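Local atomic coordinates of RagB/SusD family nutrient uptake outer membrane protein (Bacteroides thetaiotaomicron, PDB entry 7KV2), a protein that probably binds beta-glucan at the bacterial cell surface as a SusD-family outer membrane protein serving nutrient uptake. Residues L111-D124 / W157-N171. Residues are numbered along the deposited sequence; the frame is centred on the assembly and turned at random.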
# COMPACT_ATOMS: atom_id res chain seq x y z
N LEU A 111 12.08 3.67 3.55
CA LEU A 111 11.40 2.58 2.83
C LEU A 111 12.46 1.69 2.20
O LEU A 111 12.31 0.49 2.18
CB LEU A 111 10.46 3.19 1.77
CG LEU A 111 9.76 2.18 0.85
CD1 LEU A 111 8.86 1.26 1.65
CD2 LEU A 111 8.95 2.89 -0.22
N TRP A 112 13.51 2.30 1.65
CA TRP A 112 14.66 1.57 1.08
C TRP A 112 15.24 0.63 2.15
O TRP A 112 15.40 -0.54 1.89
CB TRP A 112 15.66 2.62 0.58
CG TRP A 112 16.94 2.04 0.06
CD1 TRP A 112 17.94 1.44 0.77
CD2 TRP A 112 17.34 2.01 -1.32
NE1 TRP A 112 18.94 1.02 -0.09
CE2 TRP A 112 18.59 1.35 -1.37
CE3 TRP A 112 16.76 2.46 -2.51
CZ2 TRP A 112 19.28 1.17 -2.57
CZ3 TRP A 112 17.43 2.26 -3.70
CH2 TRP A 112 18.68 1.63 -3.72
N LYS A 113 15.50 1.14 3.34
CA LYS A 113 16.14 0.40 4.45
C LYS A 113 15.18 -0.70 4.92
O LYS A 113 15.65 -1.81 5.18
CB LYS A 113 16.51 1.32 5.60
CG LYS A 113 17.65 2.28 5.30
CD LYS A 113 17.88 3.29 6.40
CE LYS A 113 18.90 4.36 6.05
NZ LYS A 113 18.99 5.41 7.10
N CYS A 114 13.87 -0.44 4.94
CA CYS A 114 12.88 -1.48 5.31
C CYS A 114 12.86 -2.59 4.27
O CYS A 114 12.80 -3.79 4.67
CB CYS A 114 11.48 -0.89 5.50
SG CYS A 114 11.36 0.31 6.83
N ALA A 115 12.88 -2.27 2.98
CA ALA A 115 12.80 -3.26 1.89
C ALA A 115 14.00 -4.19 1.99
O ALA A 115 13.82 -5.45 1.95
CB ALA A 115 12.78 -2.56 0.57
N TYR A 116 15.19 -3.62 2.18
CA TYR A 116 16.43 -4.45 2.18
C TYR A 116 16.55 -5.20 3.50
O TYR A 116 17.13 -6.31 3.45
CB TYR A 116 17.66 -3.62 1.79
CG TYR A 116 17.71 -3.44 0.30
CD1 TYR A 116 17.99 -4.50 -0.55
CD2 TYR A 116 17.43 -2.22 -0.28
CE1 TYR A 116 17.99 -4.35 -1.93
CE2 TYR A 116 17.45 -2.05 -1.66
CZ TYR A 116 17.78 -3.10 -2.49
OH TYR A 116 17.74 -2.95 -3.84
N SER A 117 16.00 -4.70 4.62
CA SER A 117 15.93 -5.47 5.89
C SER A 117 15.06 -6.70 5.67
O SER A 117 15.48 -7.82 6.06
CB SER A 117 15.42 -4.67 7.06
OG SER A 117 16.23 -3.51 7.21
N GLY A 118 13.91 -6.53 5.02
CA GLY A 118 13.04 -7.65 4.63
C GLY A 118 13.81 -8.68 3.80
O GLY A 118 13.82 -9.87 4.18
N VAL A 119 14.44 -8.24 2.72
CA VAL A 119 15.22 -9.10 1.79
C VAL A 119 16.26 -9.88 2.60
O VAL A 119 16.37 -11.11 2.38
CB VAL A 119 15.87 -8.28 0.67
CG1 VAL A 119 16.82 -9.15 -0.13
CG2 VAL A 119 14.88 -7.64 -0.28
N LYS A 120 17.00 -9.22 3.47
CA LYS A 120 18.09 -9.87 4.26
C LYS A 120 17.48 -10.95 5.15
O LYS A 120 18.04 -12.04 5.21
CB LYS A 120 18.87 -8.85 5.11
CG LYS A 120 19.84 -7.99 4.30
CD LYS A 120 20.49 -6.84 5.05
CE LYS A 120 21.64 -6.21 4.27
NZ LYS A 120 21.79 -4.77 4.60
N ARG A 121 16.35 -10.67 5.80
CA ARG A 121 15.73 -11.67 6.71
C ARG A 121 15.23 -12.88 5.92
O ARG A 121 15.34 -13.99 6.46
CB ARG A 121 14.64 -11.02 7.57
CG ARG A 121 15.22 -9.99 8.51
CD ARG A 121 14.15 -9.47 9.42
NE ARG A 121 14.70 -8.57 10.40
CZ ARG A 121 14.15 -8.30 11.54
NH1 ARG A 121 12.98 -8.84 11.87
NH2 ARG A 121 14.76 -7.48 12.38
N CYS A 122 14.71 -12.68 4.71
CA CYS A 122 14.25 -13.75 3.78
C CYS A 122 15.46 -14.64 3.41
O CYS A 122 15.34 -15.88 3.47
CB CYS A 122 13.54 -13.18 2.56
SG CYS A 122 11.93 -12.45 3.00
N ASN A 123 16.56 -14.01 3.00
CA ASN A 123 17.82 -14.70 2.61
C ASN A 123 18.35 -15.53 3.79
O ASN A 123 18.83 -16.68 3.54
CB ASN A 123 18.82 -13.67 2.07
CG ASN A 123 18.43 -13.16 0.70
OD1 ASN A 123 17.58 -13.76 0.02
ND2 ASN A 123 19.11 -12.10 0.26
N ASP A 124 18.30 -15.00 5.01
CA ASP A 124 18.74 -15.70 6.25
C ASP A 124 18.02 -17.04 6.37
O ASP A 124 18.69 -18.05 6.64
CB ASP A 124 18.44 -14.92 7.54
CG ASP A 124 19.32 -13.71 7.80
OD1 ASP A 124 20.40 -13.62 7.20
OD2 ASP A 124 18.92 -12.89 8.62
N TRP A 157 8.78 -3.17 -3.56
CA TRP A 157 8.78 -1.80 -3.00
C TRP A 157 9.92 -1.02 -3.71
O TRP A 157 9.71 0.10 -4.16
CB TRP A 157 9.03 -1.84 -1.50
CG TRP A 157 7.87 -2.23 -0.62
CD1 TRP A 157 6.56 -2.38 -0.96
CD2 TRP A 157 7.94 -2.44 0.80
NE1 TRP A 157 5.81 -2.68 0.15
CE2 TRP A 157 6.62 -2.71 1.24
CE3 TRP A 157 8.97 -2.42 1.74
CZ2 TRP A 157 6.33 -3.00 2.57
CZ3 TRP A 157 8.67 -2.64 3.08
CH2 TRP A 157 7.35 -2.91 3.48
N VAL A 158 11.12 -1.59 -3.77
CA VAL A 158 12.26 -0.84 -4.38
C VAL A 158 12.20 -0.87 -5.90
O VAL A 158 12.61 0.14 -6.49
CB VAL A 158 13.63 -1.27 -3.82
CG1 VAL A 158 13.88 -0.65 -2.45
CG2 VAL A 158 13.80 -2.77 -3.76
N TRP A 159 11.68 -1.92 -6.51
CA TRP A 159 11.50 -2.02 -7.97
C TRP A 159 10.59 -0.89 -8.45
O TRP A 159 10.93 -0.14 -9.42
CB TRP A 159 10.96 -3.40 -8.35
CG TRP A 159 10.67 -3.63 -9.80
CD1 TRP A 159 11.57 -3.62 -10.83
CD2 TRP A 159 9.39 -3.93 -10.38
NE1 TRP A 159 10.94 -3.89 -12.01
CE2 TRP A 159 9.59 -4.06 -11.77
CE3 TRP A 159 8.09 -4.06 -9.88
CZ2 TRP A 159 8.56 -4.37 -12.64
CZ3 TRP A 159 7.06 -4.37 -10.74
CH2 TRP A 159 7.29 -4.54 -12.11
N LYS A 160 9.43 -0.73 -7.79
CA LYS A 160 8.47 0.31 -8.21
C LYS A 160 9.06 1.70 -7.98
O LYS A 160 8.91 2.51 -8.89
CB LYS A 160 7.10 0.13 -7.51
CG LYS A 160 6.27 -0.95 -8.18
CD LYS A 160 4.81 -0.87 -7.83
CE LYS A 160 3.98 -1.61 -8.83
NZ LYS A 160 2.55 -1.45 -8.52
N PHE A 161 9.58 2.01 -6.80
CA PHE A 161 9.94 3.41 -6.46
C PHE A 161 11.27 3.78 -7.14
O PHE A 161 11.37 4.92 -7.53
CB PHE A 161 10.01 3.66 -4.96
CG PHE A 161 8.64 3.81 -4.32
CD1 PHE A 161 7.98 5.04 -4.31
CD2 PHE A 161 8.03 2.73 -3.69
CE1 PHE A 161 6.71 5.17 -3.74
CE2 PHE A 161 6.77 2.87 -3.08
CZ PHE A 161 6.13 4.08 -3.10
N TRP A 162 12.22 2.85 -7.24
CA TRP A 162 13.58 3.22 -7.73
C TRP A 162 14.01 2.44 -8.99
O TRP A 162 14.89 2.98 -9.71
CB TRP A 162 14.59 3.04 -6.61
CG TRP A 162 14.54 4.08 -5.54
CD1 TRP A 162 15.08 5.33 -5.59
CD2 TRP A 162 13.94 3.94 -4.25
NE1 TRP A 162 14.87 5.97 -4.41
CE2 TRP A 162 14.17 5.15 -3.57
CE3 TRP A 162 13.19 2.93 -3.62
CZ2 TRP A 162 13.75 5.36 -2.25
CZ3 TRP A 162 12.81 3.12 -2.31
CH2 TRP A 162 13.03 4.34 -1.66
N GLY A 163 13.48 1.24 -9.24
CA GLY A 163 13.60 0.50 -10.51
C GLY A 163 14.93 -0.26 -10.63
O GLY A 163 14.91 -1.50 -10.60
N ASN A 164 16.03 0.47 -10.84
CA ASN A 164 17.39 -0.09 -11.14
C ASN A 164 18.19 -0.18 -9.84
O ASN A 164 18.86 0.83 -9.49
CB ASN A 164 18.11 0.78 -12.17
CG ASN A 164 17.29 1.08 -13.40
OD1 ASN A 164 16.99 0.22 -14.21
ND2 ASN A 164 16.91 2.33 -13.55
N VAL A 165 18.08 -1.27 -9.08
CA VAL A 165 18.51 -1.32 -7.65
C VAL A 165 19.33 -2.59 -7.40
O VAL A 165 19.25 -3.51 -8.20
CB VAL A 165 17.30 -1.27 -6.70
CG1 VAL A 165 16.61 0.07 -6.81
CG2 VAL A 165 16.36 -2.41 -6.97
N PRO A 166 20.09 -2.65 -6.28
CA PRO A 166 20.87 -3.84 -5.93
C PRO A 166 19.99 -5.09 -5.78
O PRO A 166 18.87 -4.97 -5.25
CB PRO A 166 21.50 -3.52 -4.58
CG PRO A 166 21.40 -2.04 -4.41
CD PRO A 166 20.28 -1.58 -5.31
N TYR A 167 20.49 -6.25 -6.23
CA TYR A 167 19.79 -7.55 -6.10
C TYR A 167 20.73 -8.56 -5.43
O TYR A 167 21.94 -8.56 -5.74
CB TYR A 167 19.24 -8.07 -7.43
CG TYR A 167 18.50 -9.37 -7.27
CD1 TYR A 167 17.17 -9.38 -6.89
CD2 TYR A 167 19.14 -10.60 -7.40
CE1 TYR A 167 16.48 -10.56 -6.68
CE2 TYR A 167 18.46 -11.80 -7.20
CZ TYR A 167 17.12 -11.78 -6.83
OH TYR A 167 16.40 -12.92 -6.60
N PHE A 168 20.19 -9.35 -4.51
CA PHE A 168 20.93 -10.46 -3.85
C PHE A 168 19.92 -11.48 -3.29
O PHE A 168 18.82 -11.07 -2.83
CB PHE A 168 21.93 -9.91 -2.83
CG PHE A 168 21.40 -9.03 -1.72
CD1 PHE A 168 21.21 -7.67 -1.90
CD2 PHE A 168 21.21 -9.55 -0.44
CE1 PHE A 168 20.77 -6.87 -0.86
CE2 PHE A 168 20.77 -8.75 0.61
CZ PHE A 168 20.53 -7.41 0.40
N ASP A 169 20.24 -12.78 -3.37
CA ASP A 169 19.46 -13.88 -2.74
C ASP A 169 20.29 -14.60 -1.65
O ASP A 169 19.79 -15.61 -1.13
CB ASP A 169 18.91 -14.86 -3.79
CG ASP A 169 19.97 -15.43 -4.71
OD1 ASP A 169 21.15 -15.49 -4.29
OD2 ASP A 169 19.61 -15.81 -5.84
N LYS A 170 21.48 -14.09 -1.31
CA LYS A 170 22.33 -14.53 -0.17
C LYS A 170 22.98 -13.30 0.45
O LYS A 170 23.31 -12.38 -0.32
CB LYS A 170 23.42 -15.52 -0.63
CG LYS A 170 22.94 -16.94 -0.93
CD LYS A 170 22.77 -17.80 0.33
CE LYS A 170 21.45 -18.57 0.38
NZ LYS A 170 20.33 -17.70 0.83
N ASN A 171 23.18 -13.28 1.78
CA ASN A 171 23.82 -12.18 2.55
C ASN A 171 25.33 -12.43 2.63
O ASN A 171 26.05 -11.92 1.74
CB ASN A 171 23.20 -12.04 3.95
CG ASN A 171 21.68 -11.93 3.94
OD1 ASN A 171 21.09 -11.43 2.98
ND2 ASN A 171 21.03 -12.40 5.00
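In the helical, TPR-like part of this SusD-family protein, Trp112 and Trp162 meet in a T-shaped stack where helix 110-130 runs antiparallel to the end of helix 137-162. CE3 of Trp112 stands 3.6 Å above the centre of the Trp162 ring system, whose other face takes CB of Phe161, and the planes lie at 84°. NE1 of Trp162 hydrogen-bonds to Pro497 O. Beside this pair Leu111 forks: CD1 packs on the Trp157 indole, 3.7 Å from Trp157 CE3, while CD2 sits over a face of Phe161, 3.6 Å from its CD2. Ala115 CB fills in against Val158 CG1 at 3.7 Å, and that methyl also reaches Tyr116 CE2. Helices 110-130 and 137-162, consecutive in the chain, form an antiparallel helical hairpin of the TPR-like domain; Gly163, with positive phi, is the first residue to leave helical angles, and residues 165-171 run back along helix 110-130. Midway, Tyr116 OH donates to Pro166 O at 2.7 Å, in the carbonyl plane and on a lone pair. With an alanine here, Pro166 O would probably lose this donor and a gap would open between Val158, Pro166 and Phe168. Phe168 holds CG between its backbone N and carbonyl carbon (chi1 58°), which turns the ring back to the helix: its CE1 comes beside Tyr116 CD1, the two rings nearly parallel but neither over the other, and one face lies to Val119 CG1. Towards the far end, Asn123 ND2 gives weak bonds to Phe168 O and Asn171 OD1, while its OD1 accepts from Arg151. Asn171 ND2 donates almost straight (173°) to Lys120 O at 3.0 Å, an oxygen that already accepts the helical bond from Asp124 N.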